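Local coordinates for protein glutaconate CoA-transferase subunit A (Acidaminococcus fermentans, PDB 1POI) that transfers coenzyme A from acetyl-CoA to (R)-2-hydroxyglutarate and related acids such as glutaconate, in the hydroxyglutarate pathway of glutamate degradation, at residues Leu46-Gly54 with Gln102-His110. Numbering follows the deposited sequence.
Sequences LTGLGGAAG and QDVIYMMWH
Leu49 and Trp109 both turn CG beside their own backbone N, opposite the carbonyl carbon (chi1 -39° and -89°), and with these torsions the leucine and the indole run alongside each other, pointing opposite ways. The leucine CD1 lies over one face of the five-membered ring, 4.2 Å from its centroid, a CH-pi contact. Two more side chains of the same helix touch Leu49 CD1: CE of Met108 at 3.6 Å, reached through a bend at the end of the methionine chain, and Ile105 CD1 at 3.8 Å. Ile105 CG2 settles on that same face of the indole, so a methyl from leucine and one from isoleucine lie over it, toward its rim.

Beyond Leu49 the chain passes close to the six-membered side of the indole, where Gly51 CA packs 3.8 Å from Trp109 CZ3. A side chain on Gly51 would run into that ring, and its positive phi also favours glycine. Ala52, the centre of an inverse gamma turn, gives its backbone N-H to Tyr106 OH in a nearly straight bond (3.1 Å, 165°), so the N-H comes in roughly level with the phenol ring rather than over it. The hydroxyl is also hydrogen-bonded to Gln196, and Trp109 CZ3 lies over one face of the tyrosine ring, toward its rim. Replacing Trp109 with an alanine would probably open a gap beside Gly51 and strip Leu49 CD1 of its aromatic face.

The contact joins the C-terminal end of strand 46-49, in the parallel sheet of this Rossmann-like CoA-transferase domain, and the glycine-containing turn that leads on into strand 52-53, to helix 102-114. Strand 46-49 runs between strands 19-22 and 66-71, with Leu49 touching Ile70, while Trp109 reaches Ala21 of strand 19-22 and Ile200 of helix 197-203.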
# COMPACT_ATOMS: atom_id res chain seq x y z
N LEU A 46 41.48 -6.15 -11.58
CA LEU A 46 40.22 -5.51 -11.92
C LEU A 46 40.47 -4.01 -12.01
O LEU A 46 41.39 -3.46 -11.37
CB LEU A 46 39.24 -5.76 -10.78
CG LEU A 46 38.38 -7.02 -10.68
CD1 LEU A 46 38.98 -8.18 -11.43
CD2 LEU A 46 38.17 -7.34 -9.20
N THR A 47 39.70 -3.34 -12.85
CA THR A 47 39.78 -1.89 -12.98
C THR A 47 38.33 -1.48 -12.72
O THR A 47 37.41 -2.32 -12.79
CB THR A 47 40.29 -1.43 -14.42
OG1 THR A 47 41.70 -1.57 -14.52
CG2 THR A 47 40.00 0.02 -14.70
N GLY A 48 38.11 -0.22 -12.38
CA GLY A 48 36.77 0.25 -12.17
C GLY A 48 36.71 1.65 -11.65
O GLY A 48 37.74 2.25 -11.28
N LEU A 49 35.52 2.23 -11.70
CA LEU A 49 35.33 3.56 -11.14
C LEU A 49 34.78 3.28 -9.74
O LEU A 49 33.91 2.41 -9.55
CB LEU A 49 34.30 4.38 -11.93
CG LEU A 49 34.13 4.42 -13.45
CD1 LEU A 49 33.52 5.75 -13.78
CD2 LEU A 49 35.42 4.25 -14.20
N GLY A 50 35.32 3.97 -8.75
CA GLY A 50 34.86 3.77 -7.39
C GLY A 50 33.47 4.32 -7.10
O GLY A 50 32.61 3.60 -6.60
N GLY A 51 33.23 5.56 -7.51
CA GLY A 51 31.96 6.20 -7.22
C GLY A 51 32.11 6.59 -5.77
O GLY A 51 33.23 6.88 -5.34
N ALA A 52 31.02 6.61 -5.01
CA ALA A 52 31.10 6.92 -3.58
C ALA A 52 31.42 5.56 -2.96
O ALA A 52 30.52 4.81 -2.55
CB ALA A 52 29.79 7.44 -3.07
N ALA A 53 32.71 5.26 -2.92
CA ALA A 53 33.23 3.99 -2.44
C ALA A 53 33.41 3.82 -0.94
O ALA A 53 33.78 4.75 -0.23
CB ALA A 53 34.53 3.67 -3.16
N GLY A 54 33.21 2.59 -0.48
CA GLY A 54 33.36 2.32 0.93
C GLY A 54 34.30 1.17 1.24
O GLY A 54 35.33 1.00 0.60
N GLN A 102 33.60 13.62 -8.13
CA GLN A 102 32.51 12.65 -8.02
C GLN A 102 31.39 12.89 -9.03
O GLN A 102 30.77 11.96 -9.55
CB GLN A 102 31.95 12.68 -6.61
CG GLN A 102 30.90 11.65 -6.33
CD GLN A 102 30.56 11.62 -4.86
OE1 GLN A 102 31.36 11.18 -4.04
NE2 GLN A 102 29.36 12.07 -4.52
N ASP A 103 31.14 14.16 -9.31
CA ASP A 103 30.09 14.56 -10.24
C ASP A 103 30.36 13.91 -11.58
O ASP A 103 29.50 13.21 -12.14
CB ASP A 103 30.10 16.08 -10.35
CG ASP A 103 30.18 16.75 -8.98
OD1 ASP A 103 29.48 16.27 -8.06
OD2 ASP A 103 30.97 17.70 -8.82
N VAL A 104 31.60 14.06 -12.04
CA VAL A 104 32.02 13.48 -13.31
C VAL A 104 31.88 11.97 -13.32
O VAL A 104 31.41 11.41 -14.30
CB VAL A 104 33.46 13.91 -13.66
CG1 VAL A 104 33.99 13.13 -14.85
CG2 VAL A 104 33.48 15.37 -13.96
N ILE A 105 32.23 11.30 -12.22
CA ILE A 105 32.10 9.85 -12.15
C ILE A 105 30.64 9.39 -12.31
O ILE A 105 30.35 8.46 -13.06
CB ILE A 105 32.66 9.30 -10.83
CG1 ILE A 105 34.17 9.51 -10.77
CG2 ILE A 105 32.29 7.80 -10.67
CD1 ILE A 105 34.97 8.39 -11.40
N TYR A 106 29.72 10.00 -11.58
CA TYR A 106 28.32 9.60 -11.69
C TYR A 106 27.82 9.96 -13.09
O TYR A 106 27.00 9.24 -13.66
CB TYR A 106 27.48 10.18 -10.54
CG TYR A 106 27.56 9.31 -9.31
CD1 TYR A 106 26.75 8.19 -9.19
CD2 TYR A 106 28.55 9.51 -8.34
CE1 TYR A 106 26.93 7.28 -8.16
CE2 TYR A 106 28.74 8.61 -7.30
CZ TYR A 106 27.94 7.50 -7.21
OH TYR A 106 28.15 6.55 -6.23
N MET A 107 28.34 11.03 -13.67
CA MET A 107 27.98 11.39 -15.04
C MET A 107 28.50 10.30 -15.99
O MET A 107 27.71 9.66 -16.71
CB MET A 107 28.56 12.75 -15.45
CG MET A 107 28.02 13.93 -14.66
SD MET A 107 26.51 14.75 -15.24
CE MET A 107 25.57 13.42 -15.96
N MET A 108 29.81 10.05 -15.97
CA MET A 108 30.44 9.03 -16.81
C MET A 108 29.61 7.76 -16.91
O MET A 108 29.36 7.26 -17.99
CB MET A 108 31.84 8.72 -16.31
CG MET A 108 32.81 9.89 -16.49
SD MET A 108 34.44 9.64 -15.80
CE MET A 108 34.78 8.02 -16.30
N TRP A 109 29.17 7.26 -15.77
CA TRP A 109 28.36 6.07 -15.75
C TRP A 109 27.03 6.39 -16.42
O TRP A 109 26.50 5.59 -17.19
CB TRP A 109 28.11 5.62 -14.31
CG TRP A 109 29.13 4.69 -13.72
CD1 TRP A 109 29.78 3.68 -14.36
CD2 TRP A 109 29.50 4.58 -12.33
NE1 TRP A 109 30.51 2.94 -13.46
CE2 TRP A 109 30.35 3.47 -12.21
CE3 TRP A 109 29.18 5.31 -11.18
CZ2 TRP A 109 30.90 3.06 -10.98
CZ3 TRP A 109 29.72 4.90 -9.95
CH2 TRP A 109 30.56 3.79 -9.87
N HIS A 110 26.48 7.57 -16.14
CA HIS A 110 25.19 7.90 -16.74
C HIS A 110 25.28 7.99 -18.27
O HIS A 110 24.48 7.34 -18.98
CB HIS A 110 24.59 9.16 -16.11
CG HIS A 110 23.15 9.37 -16.47
ND1 HIS A 110 22.66 10.59 -16.90
CD2 HIS A 110 22.10 8.51 -16.51
CE1 HIS A 110 21.38 10.46 -17.21
NE2 HIS A 110 21.02 9.21 -16.98